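Local atomic coordinates of alginate lyase (Chitinophaga sp. MD30, PDB entry 6KCW), a protein that cleaves the polysaccharide alginate as a bacterial lyase of polysaccharide lyase family 36, using a lysine as both catalytic base and catalytic acid. Residues K137-Y151 and I185-T199. Sequence-based numbering, arbitrary orientation.
Sequences KDQPGQYGDTFGKSY and INGTTVLDTAIRWTT
Asp138 OD2 is gripped twice: Arg196 NE donates to its syn lone pair at 2.8 Å, and a water that also accepts from Arg196 N donates to it. In this beta-sandwich of the concanavalin type, the loop between strands 128-135 and 162-170 runs along strand 188-195, the edge strand of one of the two antiparallel sheets. Arg196 NH2 reaches Asp138 OD1 at 2.6 Å, making the grip side-on and bidentate, with guanidinium and carboxylate planes only 29° apart. An alanine in place of Arg196 would probably leave the Asp138 carboxylate without its countercharge, held on this side only through the water on the backbone N. Lys137 N donates to Arg196 O, while the Lys137 chain runs alongside that of Arg196 and then bends, taking NZ to Trp109 O.

Farther along, Phe147, on a type I' turn, leans its ring against the sheet: Thr193 CG2 lies over one face, and Leu191 CD1 packs 3.7 Å from Phe147 CB. With CG anti to the backbone N (chi1 -177°), Tyr151 reaches along the type I' turn 185-188 that joins strands 179-185 and 188-195. Thr188 CB meets the edge of its ring, Asn186 ND2 donates weakly to its hydroxyl, and Ile185 CG2 makes a CH-pi contact 3.8 Å from the Tyr151 ring centroid.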
# COMPACT_ATOMS: atom_id res chain seq x y z
N LYS A 137 -7.33 -13.89 7.07
CA LYS A 137 -7.63 -15.28 7.38
C LYS A 137 -8.88 -15.76 6.66
O LYS A 137 -9.00 -16.95 6.34
CB LYS A 137 -7.79 -15.45 8.88
CG LYS A 137 -8.27 -16.82 9.29
CD LYS A 137 -7.16 -17.83 9.19
CE LYS A 137 -7.70 -19.22 9.36
NZ LYS A 137 -8.44 -19.59 8.11
N ASP A 138 -9.81 -14.86 6.37
CA ASP A 138 -11.13 -15.25 5.87
C ASP A 138 -11.43 -14.65 4.51
O ASP A 138 -12.61 -14.57 4.13
CB ASP A 138 -12.21 -14.86 6.88
CG ASP A 138 -12.01 -15.50 8.24
OD1 ASP A 138 -12.16 -16.74 8.34
OD2 ASP A 138 -11.70 -14.77 9.21
N GLN A 139 -10.41 -14.22 3.76
CA GLN A 139 -10.66 -13.70 2.42
C GLN A 139 -11.42 -14.75 1.61
O GLN A 139 -11.17 -15.96 1.75
CB GLN A 139 -9.34 -13.33 1.73
CG GLN A 139 -8.40 -14.49 1.49
CD GLN A 139 -7.01 -14.04 1.10
OE1 GLN A 139 -6.13 -13.92 1.94
NE2 GLN A 139 -6.81 -13.80 -0.19
N PRO A 140 -12.35 -14.33 0.78
CA PRO A 140 -13.18 -15.30 0.05
C PRO A 140 -12.47 -15.92 -1.14
O PRO A 140 -12.80 -17.02 -1.55
CB PRO A 140 -14.37 -14.45 -0.41
CG PRO A 140 -13.78 -13.09 -0.57
CD PRO A 140 -12.80 -12.95 0.55
N GLY A 141 -11.52 -15.19 -1.72
CA GLY A 141 -10.79 -15.65 -2.88
C GLY A 141 -9.32 -15.87 -2.57
O GLY A 141 -8.82 -15.56 -1.49
N GLN A 142 -8.63 -16.42 -3.56
CA GLN A 142 -7.22 -16.71 -3.39
C GLN A 142 -6.39 -15.44 -3.47
O GLN A 142 -5.30 -15.37 -2.88
CB GLN A 142 -6.78 -17.72 -4.44
CG GLN A 142 -5.31 -18.02 -4.45
CD GLN A 142 -4.93 -19.09 -5.48
OE1 GLN A 142 -3.76 -19.45 -5.59
NE2 GLN A 142 -5.90 -19.57 -6.24
N TYR A 143 -6.89 -14.43 -4.17
CA TYR A 143 -6.23 -13.13 -4.28
C TYR A 143 -6.91 -12.13 -3.35
O TYR A 143 -7.71 -12.50 -2.48
CB TYR A 143 -6.24 -12.68 -5.75
CG TYR A 143 -5.39 -13.58 -6.64
CD1 TYR A 143 -5.91 -14.76 -7.16
CD2 TYR A 143 -4.06 -13.26 -6.93
CE1 TYR A 143 -5.13 -15.59 -7.97
CE2 TYR A 143 -3.28 -14.09 -7.72
CZ TYR A 143 -3.83 -15.25 -8.24
OH TYR A 143 -3.07 -16.08 -9.04
N GLY A 144 -6.62 -10.86 -3.53
CA GLY A 144 -6.92 -9.88 -2.50
C GLY A 144 -8.41 -9.65 -2.34
O GLY A 144 -9.16 -9.50 -3.31
N ASP A 145 -8.83 -9.57 -1.09
CA ASP A 145 -10.21 -9.27 -0.74
C ASP A 145 -10.40 -7.76 -0.80
O ASP A 145 -9.66 -7.02 -0.13
CB ASP A 145 -10.50 -9.83 0.66
CG ASP A 145 -11.96 -9.82 1.02
OD1 ASP A 145 -12.77 -9.26 0.25
OD2 ASP A 145 -12.29 -10.36 2.10
N THR A 146 -11.34 -7.29 -1.62
CA THR A 146 -11.67 -5.87 -1.66
C THR A 146 -12.78 -5.50 -0.70
O THR A 146 -13.05 -4.30 -0.53
CB THR A 146 -12.10 -5.42 -3.06
OG1 THR A 146 -13.34 -6.07 -3.40
CG2 THR A 146 -11.01 -5.72 -4.10
N PHE A 147 -13.45 -6.49 -0.10
CA PHE A 147 -14.66 -6.30 0.69
C PHE A 147 -15.75 -5.60 -0.10
O PHE A 147 -16.66 -5.00 0.49
CB PHE A 147 -14.35 -5.55 1.99
CG PHE A 147 -13.63 -6.39 3.00
CD1 PHE A 147 -12.25 -6.56 2.93
CD2 PHE A 147 -14.33 -7.03 4.01
CE1 PHE A 147 -11.58 -7.34 3.86
CE2 PHE A 147 -13.67 -7.81 4.94
CZ PHE A 147 -12.29 -7.97 4.86
N GLY A 148 -15.69 -5.69 -1.42
CA GLY A 148 -16.63 -5.00 -2.27
C GLY A 148 -16.57 -3.49 -2.23
O GLY A 148 -17.52 -2.84 -2.67
N LYS A 149 -15.48 -2.90 -1.73
CA LYS A 149 -15.46 -1.46 -1.45
C LYS A 149 -14.68 -0.68 -2.51
O LYS A 149 -13.71 -1.18 -3.09
CB LYS A 149 -14.87 -1.17 -0.07
CG LYS A 149 -15.45 -2.03 1.05
CD LYS A 149 -16.95 -1.78 1.19
CE LYS A 149 -17.49 -2.25 2.54
NZ LYS A 149 -18.91 -1.80 2.74
N SER A 150 -15.10 0.56 -2.75
CA SER A 150 -14.40 1.39 -3.71
C SER A 150 -14.55 2.86 -3.35
O SER A 150 -15.52 3.26 -2.70
CB SER A 150 -14.90 1.15 -5.14
OG SER A 150 -16.24 1.58 -5.30
N TYR A 151 -13.57 3.65 -3.76
CA TYR A 151 -13.63 5.09 -3.65
C TYR A 151 -13.24 5.72 -4.98
O TYR A 151 -12.14 5.46 -5.51
CB TYR A 151 -12.72 5.60 -2.53
CG TYR A 151 -12.78 7.11 -2.31
CD1 TYR A 151 -11.99 7.97 -3.06
CD2 TYR A 151 -13.63 7.65 -1.36
CE1 TYR A 151 -12.04 9.34 -2.86
CE2 TYR A 151 -13.69 9.04 -1.15
CZ TYR A 151 -12.89 9.87 -1.90
OH TYR A 151 -12.94 11.23 -1.71
N ILE A 185 -10.17 7.86 2.88
CA ILE A 185 -9.67 8.66 1.77
C ILE A 185 -10.45 9.96 1.74
O ILE A 185 -11.68 9.95 1.63
CB ILE A 185 -9.78 7.91 0.43
CG1 ILE A 185 -8.99 6.60 0.48
CG2 ILE A 185 -9.27 8.76 -0.73
CD1 ILE A 185 -9.12 5.79 -0.78
N ASN A 186 -9.73 11.08 1.82
CA ASN A 186 -10.36 12.40 1.90
C ASN A 186 -11.39 12.43 3.02
O ASN A 186 -12.51 12.91 2.84
CB ASN A 186 -11.01 12.79 0.57
CG ASN A 186 -10.02 13.16 -0.49
OD1 ASN A 186 -8.83 13.31 -0.22
ND2 ASN A 186 -10.50 13.34 -1.72
N GLY A 187 -11.04 11.87 4.18
CA GLY A 187 -11.95 11.85 5.31
C GLY A 187 -13.20 10.99 5.15
O GLY A 187 -14.02 10.94 6.07
N THR A 188 -13.36 10.31 4.01
CA THR A 188 -14.50 9.44 3.74
C THR A 188 -14.10 7.99 3.98
O THR A 188 -13.05 7.54 3.49
CB THR A 188 -14.98 9.61 2.29
OG1 THR A 188 -15.59 10.90 2.13
CG2 THR A 188 -15.97 8.50 1.91
N THR A 189 -14.93 7.26 4.72
CA THR A 189 -14.66 5.85 4.99
C THR A 189 -14.75 5.02 3.71
O THR A 189 -15.77 5.02 3.02
CB THR A 189 -15.64 5.31 6.03
OG1 THR A 189 -15.38 5.93 7.30
CG2 THR A 189 -15.50 3.79 6.21
N VAL A 190 -13.67 4.31 3.39
CA VAL A 190 -13.70 3.38 2.27
C VAL A 190 -13.97 2.00 2.84
O VAL A 190 -14.94 1.33 2.45
CB VAL A 190 -12.38 3.41 1.47
CG1 VAL A 190 -12.50 2.56 0.22
CG2 VAL A 190 -12.02 4.84 1.12
N LEU A 191 -13.12 1.58 3.76
CA LEU A 191 -13.27 0.31 4.45
C LEU A 191 -13.02 0.56 5.93
O LEU A 191 -12.01 1.16 6.29
CB LEU A 191 -12.29 -0.74 3.92
CG LEU A 191 -12.27 -2.06 4.69
CD1 LEU A 191 -13.52 -2.86 4.39
CD2 LEU A 191 -11.01 -2.87 4.38
N ASP A 192 -13.95 0.09 6.77
CA ASP A 192 -13.75 0.14 8.22
C ASP A 192 -14.47 -1.08 8.80
O ASP A 192 -15.65 -1.01 9.16
CB ASP A 192 -14.26 1.44 8.83
CG ASP A 192 -14.24 1.44 10.35
OD1 ASP A 192 -13.40 0.73 10.95
OD2 ASP A 192 -15.07 2.15 10.97
N THR A 193 -13.77 -2.21 8.85
CA THR A 193 -14.36 -3.47 9.24
C THR A 193 -13.54 -4.15 10.32
O THR A 193 -12.31 -4.04 10.36
CB THR A 193 -14.48 -4.45 8.07
OG1 THR A 193 -15.00 -5.70 8.55
CG2 THR A 193 -13.13 -4.70 7.46
N ALA A 194 -14.23 -4.87 11.20
CA ALA A 194 -13.52 -5.81 12.05
C ALA A 194 -13.12 -6.99 11.18
O ALA A 194 -13.72 -7.25 10.13
CB ALA A 194 -14.39 -6.22 13.24
N ILE A 195 -12.08 -7.71 11.60
CA ILE A 195 -11.43 -8.67 10.71
C ILE A 195 -10.64 -9.65 11.56
O ILE A 195 -10.24 -9.35 12.68
CB ILE A 195 -10.52 -7.93 9.69
CG1 ILE A 195 -10.22 -8.81 8.48
CG2 ILE A 195 -9.23 -7.50 10.36
CD1 ILE A 195 -9.28 -8.15 7.48
N ARG A 196 -10.43 -10.84 11.01
CA ARG A 196 -9.50 -11.82 11.55
C ARG A 196 -8.31 -11.87 10.60
O ARG A 196 -8.47 -12.17 9.42
CB ARG A 196 -10.19 -13.18 11.68
CG ARG A 196 -9.31 -14.36 12.10
CD ARG A 196 -10.17 -15.50 12.63
NE ARG A 196 -11.14 -15.96 11.64
CZ ARG A 196 -11.83 -17.10 11.73
NH1 ARG A 196 -11.66 -17.92 12.78
NH2 ARG A 196 -12.67 -17.44 10.77
N TRP A 197 -7.12 -11.51 11.11
CA TRP A 197 -5.90 -11.55 10.31
C TRP A 197 -5.24 -12.92 10.36
O TRP A 197 -4.79 -13.42 9.32
CB TRP A 197 -4.89 -10.52 10.80
CG TRP A 197 -5.34 -9.12 10.66
CD1 TRP A 197 -5.76 -8.31 11.66
CD2 TRP A 197 -5.40 -8.34 9.46
NE1 TRP A 197 -6.10 -7.08 11.16
CE2 TRP A 197 -5.88 -7.07 9.81
CE3 TRP A 197 -5.09 -8.61 8.12
CZ2 TRP A 197 -6.06 -6.05 8.87
CZ3 TRP A 197 -5.28 -7.61 7.19
CH2 TRP A 197 -5.76 -6.34 7.57
N THR A 198 -5.15 -13.50 11.55
CA THR A 198 -4.36 -14.69 11.79
C THR A 198 -5.12 -15.62 12.73
O THR A 198 -5.97 -15.18 13.51
CB THR A 198 -3.00 -14.33 12.41
OG1 THR A 198 -3.21 -13.62 13.63
CG2 THR A 198 -2.20 -13.42 11.48
N THR A 199 -4.81 -16.92 12.65
CA THR A 199 -5.17 -17.84 13.72
C THR A 199 -3.96 -18.34 14.49
O THR A 199 -4.13 -18.96 15.55
CB THR A 199 -5.99 -19.02 13.19
OG1 THR A 199 -5.43 -19.51 11.97
CG2 THR A 199 -7.44 -18.59 12.95
O HOH W 1 -11.50 -11.91 8.48